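Local coordinates for probable ferredoxin-dependent nitrite reductase NirA (Mycobacterium tuberculosis, PDB 1ZJ8), which reduces sulfite to hydrogen sulfide with electrons from ferredoxin, using siroheme and a [4Fe-4S] cluster, probably for making sulfur-containing amino acids and cofactors, at residues A222-G225 with L226-A230; I340-V343 with G344-L348; V287-Y291 with G292-L296; A115-A118 with A119-R122. All blocks are in the same frame, centred on the assembly; numbering follows the deposited sequence.

Interaction 1 of 4, residues A222-G225 with L226-A230; sequences AISG and LQDVA
S224 and D228 point their polar ends at each other across a tight turn, where strand 219-224 ends and the chain swings round through G225. The hydroxyl of S224 lies opposite its own backbone N (chi1 173°), which carries OG toward the 226-228 backbone. There it has two oxygens within reach: L226 O at 2.8 Å from S224 OG, and the carboxylate oxygen D228 OD1 at 3.1 Å from the same OG. D228 reaches back because its CG is tucked between its own N and carbonyl carbon (chi1 57°). Beside these polar atoms V229 aims its two methyls at the strand: CG2 lies 3.8 Å from A222 CB, and CG1 lies 3.8 Å from S224 CB, so the apolar branches cover the flank of the serine. The second oxygen, D228 OD2, turns to H342 NE2 and S182 OG, tying this turn to the loops that hold H342 and S182. Chemically, one hydroxyl proton faces two acceptors, so S224 can satisfy one fully or share it between both, while the buried carboxylate has polar partners at both oxygens, which would help to accommodate a probable negative charge.

Interaction 2 of 4, residues I340-V343 with G344-L348; sequences IDHV and GVQRL
The shortest polar bond between the two segments joins side chains: Q346 NE2 donates to H342 ND1 over 3.2 Å. The N-H...N angle of 140° makes it a somewhat bent bond. The amide nitrogen comes to the edge of the imidazole, tilted modestly from the ring plane, while the acceptor lies near the plane of the amide; the two flat groups are 29° apart. Q346 CG sits between its own N and carbonyl carbon (chi1 69°), and the chain, extended beyond CG, carries NE2 to the histidine. Since ND1 accepts, the ring is consistent with a proton on NE2, the nitrogen turned to D228. Both imidazole nitrogens therefore have partners, which fixes the rotation of the ring. I340 CG2 lies over one of its faces, towards the rim.

The backbone on either side of H342 is held by an Asx turn: D341 OD1 accepts from V343 N at 3.0 Å, the N-H meeting the oxygen from above the carboxylate plane. D341 OD2 also forms a salt bridge with R423. G344 then takes a positive phi, a conformation that suits a residue without CB, and the chain enters the strand.

That strand, 344-347, is an outermost one of a five-stranded antiparallel sheet. It pairs with strand 353-357 through G344 with G356 and Q346 with A354, and L184, from a loop, touches both H342 and Q346. The histidine thus bridges the loop after strand 328-329 to this sheet edge.

Interaction 3 of 4, residues V287-Y291 with G292-L296; sequences VFRDY and GYRRL
The C-terminal end of helix 277-291 closes here, and the chain leaves it at G292. The last helical bond is G292 N to F288 O, 2.8 Å, with an N-H...O angle of 143°. It follows the regular Y291 N to V287 O bond one residue back, before G292 departs from helical backbone angles. The next carbonyl, R289 O, is met by a side chain: R294 folds back, bent at chi3, and brings NH1 to 3.0 Å from R289 O. The oxygen lies at the edge of the guanidinium, near its plane, but the N-H...O angle of 121° marks the bond as weak. A cation at this end probably suits the negative pole of the helix dipole. The stronger hold on R294 comes from D214, to which NH2 forms a salt bridge, and W26 adds a cation-pi contact.

The side chains of R289 and R294 run side by side in the same direction, yet R289 NE and R294 NH1 stay 6.5 Å apart, each with its own acid. Gripping its neighbour side-on, R289 places NE 3.0 Å from D290 OD1 and NH2 3.3 Å from D290 OD2, an oxygen that also bonds to Y322 OH.

Interaction 4 of 4, residues A115-A118 with A119-R122; sequences ALSA and AALR
S117 caps the N-terminus of helix 118-131, and its side chain caps the first turn through a bond to the backbone. From CB, which passes 4.0 Å from A119 N, the chain turns so that OG lies between its own backbone N and carbonyl carbon (chi1 68°). That torsion tucks the hydroxyl under the first turn, where OG accepts from A120 N at 3.0 Å with an N-H...O angle of 158°. The methyls of the next residues close round the same oxygen: A120 CB lies 3.5 Å from S117 OG, and A119 CB a little farther out.

With the cap in place, the ordinary helical bonds begin. L121 N donates to S117 O at 3.1 Å, and R122 N donates to A118 O at 3.0 Å. S117 thus serves the helix twice, its hydroxyl holding one backbone N-H of the first turn and its carbonyl the next. A118 N is taken up by D382 OD1, so another of the first N-H groups also meets an oxygen. The guanidinium of R122 goes to a salt bridge with D374, on helix 366-379.

The strand residue before the cap adds the apolar part. L116, on strand 115-116 beside strand 384-386, faces the helix, and its CB sits 4.3 Å from A120 CB. L121, which also packs against helix 366-379, crosses L116 at about a right angle, with L116 CD1 4.1 Å from L121 CD1.

In the fold
Along the chain the order is interaction 4, 1, 3, 2, each closing before the next opens. Only interactions 1 and 2 touch, with centres 15 Å apart: a loop after strand 219-224 meets the loop leading into strand 344-347, so the mixed beta-sheet that contains strand 219-224 is joined to the edge of an antiparallel one. Interactions 2 and 4 sit at the two outermost strands, 344-347 and 115-116, of that five-stranded sheet, 20 Å between centres. Interaction 3 shares a 4Fe-4S domain with interaction 1; its centre and that of interaction 2 are about 40 Å apart, across the chain's centre. All four are local turns, caps or helix ends, away from the cofactor-binding residues.

Interaction 1 of 4, residues A222-G225 with L226-A230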
loop_
_atom_site.group_PDB
_atom_site.type_symbol
_atom_site.label_atom_id
_atom_site.label_comp_id
_atom_site.label_asym_id
_atom_site.label_seq_id
_atom_site.Cartn_x
_atom_site.Cartn_y
_atom_site.Cartn_z
ATOM N N ALA A 222 -3.593 7.440 6.429
ATOM C CA ALA A 222 -4.637 6.480 6.716
ATOM C C ALA A 222 -5.703 7.038 7.684
ATOM O O ALA A 222 -5.368 7.558 8.748
ATOM C CB ALA A 222 -4.013 5.249 7.276
ATOM N N ILE A 223 -6.984 6.910 7.316
ATOM C CA ILE A 223 -8.099 7.375 8.161
ATOM C C ILE A 223 -9.242 6.341 8.262
ATOM O O ILE A 223 -9.864 6.036 7.244
ATOM C CB ILE A 223 -8.667 8.697 7.620
ATOM C CG1 ILE A 223 -7.610 9.804 7.700
ATOM C CG2 ILE A 223 -9.906 9.112 8.408
ATOM C CD1 ILE A 223 -8.024 11.075 7.035
ATOM N N SER A 224 -9.539 5.845 9.477
ATOM C CA SER A 224 -10.581 4.818 9.659
ATOM C C SER A 224 -11.100 4.719 11.102
ATOM O O SER A 224 -10.352 4.915 12.048
ATOM C CB SER A 224 -10.052 3.441 9.201
ATOM O OG SER A 224 -10.945 2.369 9.493
ATOM N N GLY A 225 -12.380 4.390 11.252
ATOM C CA GLY A 225 -12.955 4.051 12.550
ATOM C C GLY A 225 -12.803 2.585 12.936
ATOM O O GLY A 225 -13.471 2.116 13.864
ATOM N N LEU A 226 -11.966 1.857 12.190
ATOM C CA LEU A 226 -11.427 0.532 12.581
ATOM C C LEU A 226 -9.910 0.562 12.401
ATOM O O LEU A 226 -9.394 1.396 11.675
ATOM C CB LEU A 226 -11.980 -0.595 11.686
ATOM C CG LEU A 226 -13.433 -1.037 11.820
ATOM C CD1 LEU A 226 -13.766 -2.095 10.761
ATOM C CD2 LEU A 226 -13.699 -1.562 13.217
ATOM N N GLN A 227 -9.194 -0.354 13.032
ATOM C CA GLN A 227 -7.759 -0.529 12.748
ATOM C C GLN A 227 -7.587 -1.549 11.614
ATOM O O GLN A 227 -7.074 -2.635 11.854
ATOM C CB GLN A 227 -7.001 -1.023 13.996
ATOM C CG GLN A 227 -7.000 -0.087 15.224
ATOM C CD GLN A 227 -6.644 -0.853 16.517
ATOM O OE1 GLN A 227 -5.544 -1.388 16.638
ATOM N NE2 GLN A 227 -7.577 -0.918 17.460
ATOM N N ASP A 228 -8.046 -1.200 10.404
ATOM C CA ASP A 228 -7.933 -2.074 9.212
ATOM C C ASP A 228 -7.126 -1.426 8.088
ATOM O O ASP A 228 -7.262 -1.802 6.926
ATOM C CB ASP A 228 -9.320 -2.480 8.700
ATOM C CG ASP A 228 -10.205 -1.289 8.375
ATOM O OD1 ASP A 228 -9.689 -0.155 8.263
ATOM O OD2 ASP A 228 -11.430 -1.492 8.258
ATOM N N VAL A 229 -6.280 -0.459 8.446
ATOM C CA VAL A 229 -5.540 0.362 7.478
ATOM C C VAL A 229 -4.037 0.496 7.811
ATOM O O VAL A 229 -3.387 1.484 7.465
ATOM C CB VAL A 229 -6.183 1.792 7.356
ATOM C CG1 VAL A 229 -7.604 1.716 6.806
ATOM C CG2 VAL A 229 -6.175 2.522 8.699
ATOM N N ALA A 230 -3.473 -0.505 8.462
ATOM C CA ALA A 230 -2.027 -0.566 8.681
ATOM C C ALA A 230 -1.511 0.812 9.046
ATOM O O ALA A 230 -0.601 1.342 8.413
ATOM C CB ALA A 230 -1.314 -1.103 7.424
#

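Interaction 2 of 4, residues I340-V343 with G344-L348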
loop_
_atom_site.group_PDB
_atom_site.type_symbol
_atom_site.label_atom_id
_atom_site.label_comp_id
_atom_site.label_asym_id
_atom_site.label_seq_id
_atom_site.Cartn_x
_atom_site.Cartn_y
_atom_site.Cartn_z
ATOM N N ILE A 340 -7.644 -7.007 10.698
ATOM C CA ILE A 340 -8.922 -7.043 10.007
ATOM C C ILE A 340 -8.720 -6.899 8.496
ATOM O O ILE A 340 -8.447 -5.800 7.988
ATOM C CB ILE A 340 -9.850 -5.917 10.516
ATOM C CG1 ILE A 340 -9.980 -5.974 12.049
ATOM C CG2 ILE A 340 -11.231 -5.984 9.816
ATOM C CD1 ILE A 340 -9.056 -5.042 12.779
ATOM N N ASP A 341 -8.865 -7.999 7.765
ATOM C CA ASP A 341 -8.781 -7.915 6.301
ATOM C C ASP A 341 -10.132 -7.890 5.605
ATOM O O ASP A 341 -10.173 -7.682 4.400
ATOM C CB ASP A 341 -7.876 -9.002 5.701
ATOM C CG ASP A 341 -8.397 -10.415 5.914
ATOM O OD1 ASP A 341 -9.529 -10.567 6.364
ATOM O OD2 ASP A 341 -7.661 -11.383 5.613
ATOM N N HIS A 342 -11.218 -8.090 6.361
ATOM C CA HIS A 342 -12.580 -8.101 5.827
ATOM C C HIS A 342 -12.860 -9.160 4.784
ATOM O O HIS A 342 -13.782 -9.027 4.025
ATOM C CB HIS A 342 -12.937 -6.731 5.256
ATOM C CG HIS A 342 -12.865 -5.636 6.263
ATOM N ND1 HIS A 342 -13.714 -5.573 7.347
ATOM C CD2 HIS A 342 -12.041 -4.570 6.362
ATOM C CE1 HIS A 342 -13.415 -4.512 8.070
ATOM N NE2 HIS A 342 -12.394 -3.894 7.501
ATOM N N VAL A 343 -12.104 -10.233 4.765
ATOM C CA VAL A 343 -12.384 -11.320 3.842
ATOM C C VAL A 343 -13.545 -12.218 4.337
ATOM O O VAL A 343 -13.633 -12.529 5.522
ATOM C CB VAL A 343 -11.091 -12.119 3.566
ATOM C CG1 VAL A 343 -11.387 -13.545 3.147
ATOM C CG2 VAL A 343 -10.252 -11.394 2.496
ATOM N N GLY A 344 -14.431 -12.628 3.427
ATOM C CA GLY A 344 -15.586 -13.455 3.794
ATOM C C GLY A 344 -16.835 -12.605 3.891
ATOM O O GLY A 344 -16.832 -11.446 3.437
ATOM N N VAL A 345 -17.895 -13.155 4.484
ATOM C CA VAL A 345 -19.204 -12.486 4.522
ATOM C C VAL A 345 -19.417 -11.880 5.888
ATOM O O VAL A 345 -19.117 -12.523 6.894
ATOM C CB VAL A 345 -20.372 -13.460 4.240
ATOM C CG1 VAL A 345 -21.670 -12.694 4.121
ATOM C CG2 VAL A 345 -20.132 -14.257 2.990
ATOM N N GLN A 346 -19.928 -10.650 5.930
ATOM C CA GLN A 346 -20.304 -10.018 7.207
ATOM C C GLN A 346 -21.578 -9.186 7.094
ATOM O O GLN A 346 -21.919 -8.716 6.019
ATOM C CB GLN A 346 -19.152 -9.202 7.809
ATOM C CG GLN A 346 -18.783 -7.956 7.068
ATOM C CD GLN A 346 -17.758 -7.144 7.818
ATOM O OE1 GLN A 346 -18.089 -6.489 8.811
ATOM N NE2 GLN A 346 -16.504 -7.168 7.350
ATOM N N ARG A 347 -22.267 -9.036 8.224
ATOM C CA ARG A 347 -23.514 -8.307 8.304
ATOM C C ARG A 347 -23.230 -6.810 8.488
ATOM O O ARG A 347 -22.275 -6.406 9.170
ATOM C CB ARG A 347 -24.358 -8.843 9.465
ATOM C CG ARG A 347 -25.737 -8.203 9.635
ATOM C CD ARG A 347 -26.710 -8.511 8.492
ATOM N NE ARG A 347 -27.018 -9.940 8.431
ATOM C CZ ARG A 347 -27.656 -10.557 7.431
ATOM N NH1 ARG A 347 -28.105 -9.890 6.374
ATOM N NH2 ARG A 347 -27.853 -11.866 7.489
ATOM N N LEU A 348 -24.100 -6.000 7.885
ATOM C CA LEU A 348 -23.919 -4.564 7.808
ATOM C C LEU A 348 -25.032 -3.804 8.515
ATOM O O LEU A 348 -26.145 -4.323 8.668
ATOM C CB LEU A 348 -23.865 -4.179 6.341
ATOM C CG LEU A 348 -22.728 -4.886 5.611
ATOM C CD1 LEU A 348 -22.664 -4.390 4.175
ATOM C CD2 LEU A 348 -21.419 -4.643 6.314
#

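Interaction 3 of 4, residues V287-Y291 with G292-L296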
loop_
_atom_site.group_PDB
_atom_site.type_symbol
_atom_site.label_atom_id
_atom_site.label_comp_id
_atom_site.label_asym_id
_atom_site.label_seq_id
_atom_site.Cartn_x
_atom_site.Cartn_y
_atom_site.Cartn_z
ATOM N N VAL A 287 3.868 20.932 8.534
ATOM C CA VAL A 287 5.118 20.760 9.261
ATOM C C VAL A 287 6.102 19.956 8.419
ATOM O O VAL A 287 7.263 20.332 8.294
ATOM C CB VAL A 287 4.932 20.049 10.598
ATOM C CG1 VAL A 287 6.294 19.893 11.306
ATOM C CG2 VAL A 287 3.919 20.808 11.466
ATOM N N PHE A 288 5.633 18.859 7.835
ATOM C CA PHE A 288 6.468 18.047 6.949
ATOM C C PHE A 288 7.118 18.930 5.890
ATOM O O PHE A 288 8.335 18.939 5.750
ATOM C CB PHE A 288 5.630 16.921 6.287
ATOM C CG PHE A 288 6.423 15.972 5.389
ATOM C CD1 PHE A 288 7.671 15.460 5.784
ATOM C CD2 PHE A 288 5.898 15.557 4.160
ATOM C CE1 PHE A 288 8.391 14.581 4.966
ATOM C CE2 PHE A 288 6.622 14.670 3.327
ATOM C CZ PHE A 288 7.870 14.189 3.739
ATOM N N ARG A 289 6.302 19.675 5.153
ATOM C CA ARG A 289 6.802 20.519 4.056
ATOM C C ARG A 289 7.870 21.489 4.558
ATOM O O ARG A 289 8.932 21.631 3.942
ATOM C CB ARG A 289 5.658 21.292 3.392
ATOM C CG ARG A 289 6.090 22.282 2.268
ATOM C CD ARG A 289 4.992 23.300 1.935
ATOM N NE ARG A 289 4.471 23.901 3.162
ATOM C CZ ARG A 289 3.332 24.579 3.272
ATOM N NH1 ARG A 289 2.548 24.785 2.215
ATOM N NH2 ARG A 289 2.974 25.051 4.465
ATOM N N ASP A 290 7.602 22.130 5.692
ATOM C CA ASP A 290 8.453 23.220 6.176
ATOM C C ASP A 290 9.706 22.748 6.962
ATOM O O ASP A 290 10.771 23.377 6.875
ATOM C CB ASP A 290 7.586 24.209 6.988
ATOM C CG ASP A 290 6.457 24.866 6.133
ATOM O OD1 ASP A 290 6.618 25.012 4.906
ATOM O OD2 ASP A 290 5.403 25.240 6.680
ATOM N N TYR A 291 9.595 21.640 7.692
ATOM C CA TYR A 291 10.689 21.162 8.555
ATOM C C TYR A 291 11.269 19.780 8.184
ATOM O O TYR A 291 12.258 19.335 8.785
ATOM C CB TYR A 291 10.211 21.111 10.008
ATOM C CG TYR A 291 10.017 22.459 10.702
ATOM C CD1 TYR A 291 8.875 23.243 10.460
ATOM C CD2 TYR A 291 10.956 22.924 11.650
ATOM C CE1 TYR A 291 8.697 24.465 11.125
ATOM C CE2 TYR A 291 10.783 24.127 12.312
ATOM C CZ TYR A 291 9.662 24.896 12.047
ATOM O OH TYR A 291 9.505 26.088 12.712
ATOM N N GLY A 292 10.660 19.086 7.223
ATOM C CA GLY A 292 11.218 17.829 6.733
ATOM C C GLY A 292 12.545 18.030 6.015
ATOM O O GLY A 292 12.760 19.048 5.356
ATOM N N TYR A 293 13.430 17.046 6.134
ATOM C CA TYR A 293 14.768 17.120 5.541
ATOM C C TYR A 293 14.708 17.014 4.016
ATOM O O TYR A 293 13.902 16.256 3.484
ATOM C CB TYR A 293 15.654 16.020 6.125
ATOM C CG TYR A 293 15.692 15.992 7.642
ATOM C CD1 TYR A 293 15.623 17.165 8.390
ATOM C CD2 TYR A 293 15.827 14.796 8.332
ATOM C CE1 TYR A 293 15.674 17.145 9.790
ATOM C CE2 TYR A 293 15.894 14.768 9.744
ATOM C CZ TYR A 293 15.816 15.951 10.464
ATOM O OH TYR A 293 15.864 15.947 11.848
ATOM N N ARG A 294 15.538 17.798 3.322
ATOM C CA ARG A 294 15.548 17.831 1.842
ATOM C C ARG A 294 16.988 17.780 1.283
ATOM O O ARG A 294 17.297 18.359 0.228
ATOM C CB ARG A 294 14.779 19.063 1.318
ATOM C CG ARG A 294 13.358 19.231 1.912
ATOM C CD ARG A 294 12.685 20.536 1.504
ATOM N NE ARG A 294 11.923 20.403 0.262
ATOM C CZ ARG A 294 10.602 20.580 0.130
ATOM N NH1 ARG A 294 9.840 20.934 1.166
ATOM N NH2 ARG A 294 10.039 20.429 -1.069
ATOM N N ARG A 295 17.834 17.030 1.989
ATOM C CA ARG A 295 19.250 16.915 1.687
ATOM C C ARG A 295 19.599 15.514 1.151
ATOM O O ARG A 295 19.870 15.361 -0.037
ATOM C CB ARG A 295 20.046 17.242 2.953
ATOM C CG ARG A 295 21.543 17.230 2.769
ATOM C CD ARG A 295 22.219 17.594 4.065
ATOM N NE ARG A 295 22.058 16.542 5.065
ATOM C CZ ARG A 295 22.823 15.452 5.156
ATOM N NH1 ARG A 295 23.813 15.236 4.293
ATOM N NH2 ARG A 295 22.589 14.560 6.113
ATOM N N LEU A 296 19.605 14.507 2.025
ATOM C CA LEU A 296 19.764 13.115 1.590
ATOM C C LEU A 296 18.409 12.569 1.122
ATOM O O LEU A 296 17.421 12.606 1.864
ATOM C CB LEU A 296 20.322 12.224 2.715
ATOM C CG LEU A 296 21.758 12.483 3.203
ATOM C CD1 LEU A 296 22.156 11.594 4.404
ATOM C CD2 LEU A 296 22.764 12.328 2.060
#

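Interaction 4 of 4, residues A115-A118 with A119-R122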
loop_
_atom_site.group_PDB
_atom_site.type_symbol
_atom_site.label_atom_id
_atom_site.label_comp_id
_atom_site.label_asym_id
_atom_site.label_seq_id
_atom_site.Cartn_x
_atom_site.Cartn_y
_atom_site.Cartn_z
ATOM N N ALA A 115 -12.904 3.426 -2.493
ATOM C CA ALA A 115 -14.346 3.379 -2.743
ATOM C C ALA A 115 -14.718 3.697 -4.183
ATOM O O ALA A 115 -14.364 4.749 -4.662
ATOM C CB ALA A 115 -15.048 4.341 -1.801
ATOM N N LEU A 116 -15.462 2.800 -4.838
ATOM C CA LEU A 116 -15.866 2.951 -6.242
ATOM C C LEU A 116 -17.315 2.546 -6.472
ATOM O O LEU A 116 -17.856 1.742 -5.728
ATOM C CB LEU A 116 -15.014 2.073 -7.152
ATOM C CG LEU A 116 -13.490 2.139 -7.026
ATOM C CD1 LEU A 116 -12.832 1.024 -7.832
ATOM C CD2 LEU A 116 -12.957 3.523 -7.458
ATOM N N SER A 117 -17.932 3.104 -7.515
ATOM C CA SER A 117 -19.264 2.694 -7.937
ATOM C C SER A 117 -19.124 1.506 -8.872
ATOM O O SER A 117 -18.021 1.145 -9.254
ATOM C CB SER A 117 -19.999 3.835 -8.652
ATOM O OG SER A 117 -19.407 4.158 -9.907
ATOM N N ALA A 118 -20.238 0.904 -9.248
ATOM C CA ALA A 118 -20.190 -0.176 -10.212
ATOM C C ALA A 118 -19.741 0.362 -11.562
ATOM O O ALA A 118 -18.935 -0.257 -12.239
ATOM C CB ALA A 118 -21.548 -0.831 -10.326
ATOM N N ALA A 119 -20.258 1.532 -11.939
ATOM C CA ALA A 119 -19.884 2.202 -13.197
ATOM C C ALA A 119 -18.383 2.494 -13.275
ATOM O O ALA A 119 -17.765 2.280 -14.326
ATOM C CB ALA A 119 -20.678 3.488 -13.365
ATOM N N ALA A 120 -17.811 2.976 -12.172
ATOM C CA ALA A 120 -16.398 3.296 -12.125
ATOM C C ALA A 120 -15.558 2.029 -12.253
ATOM O O ALA A 120 -14.512 2.042 -12.906
ATOM C CB ALA A 120 -16.061 4.046 -10.829
ATOM N N LEU A 121 -16.013 0.946 -11.626
ATOM C CA LEU A 121 -15.322 -0.339 -11.678
ATOM C C LEU A 121 -15.343 -0.915 -13.105
ATOM O O LEU A 121 -14.357 -1.508 -13.561
ATOM C CB LEU A 121 -15.963 -1.320 -10.698
ATOM C CG LEU A 121 -15.190 -2.642 -10.521
ATOM C CD1 LEU A 121 -13.962 -2.421 -9.645
ATOM C CD2 LEU A 121 -16.072 -3.787 -9.977
ATOM N N ARG A 122 -16.458 -0.717 -13.808
ATOM C CA ARG A 122 -16.568 -1.110 -15.210
ATOM C C ARG A 122 -15.608 -0.339 -16.126
ATOM O O ARG A 122 -14.987 -0.924 -17.034
ATOM C CB ARG A 122 -17.993 -0.916 -15.683
ATOM C CG ARG A 122 -18.208 -1.385 -17.100
ATOM C CD ARG A 122 -19.606 -1.067 -17.557
ATOM N NE ARG A 122 -20.605 -1.426 -16.553
ATOM C CZ ARG A 122 -20.997 -2.671 -16.305
ATOM N NH1 ARG A 122 -20.467 -3.699 -16.984
ATOM N NH2 ARG A 122 -21.921 -2.894 -15.369
#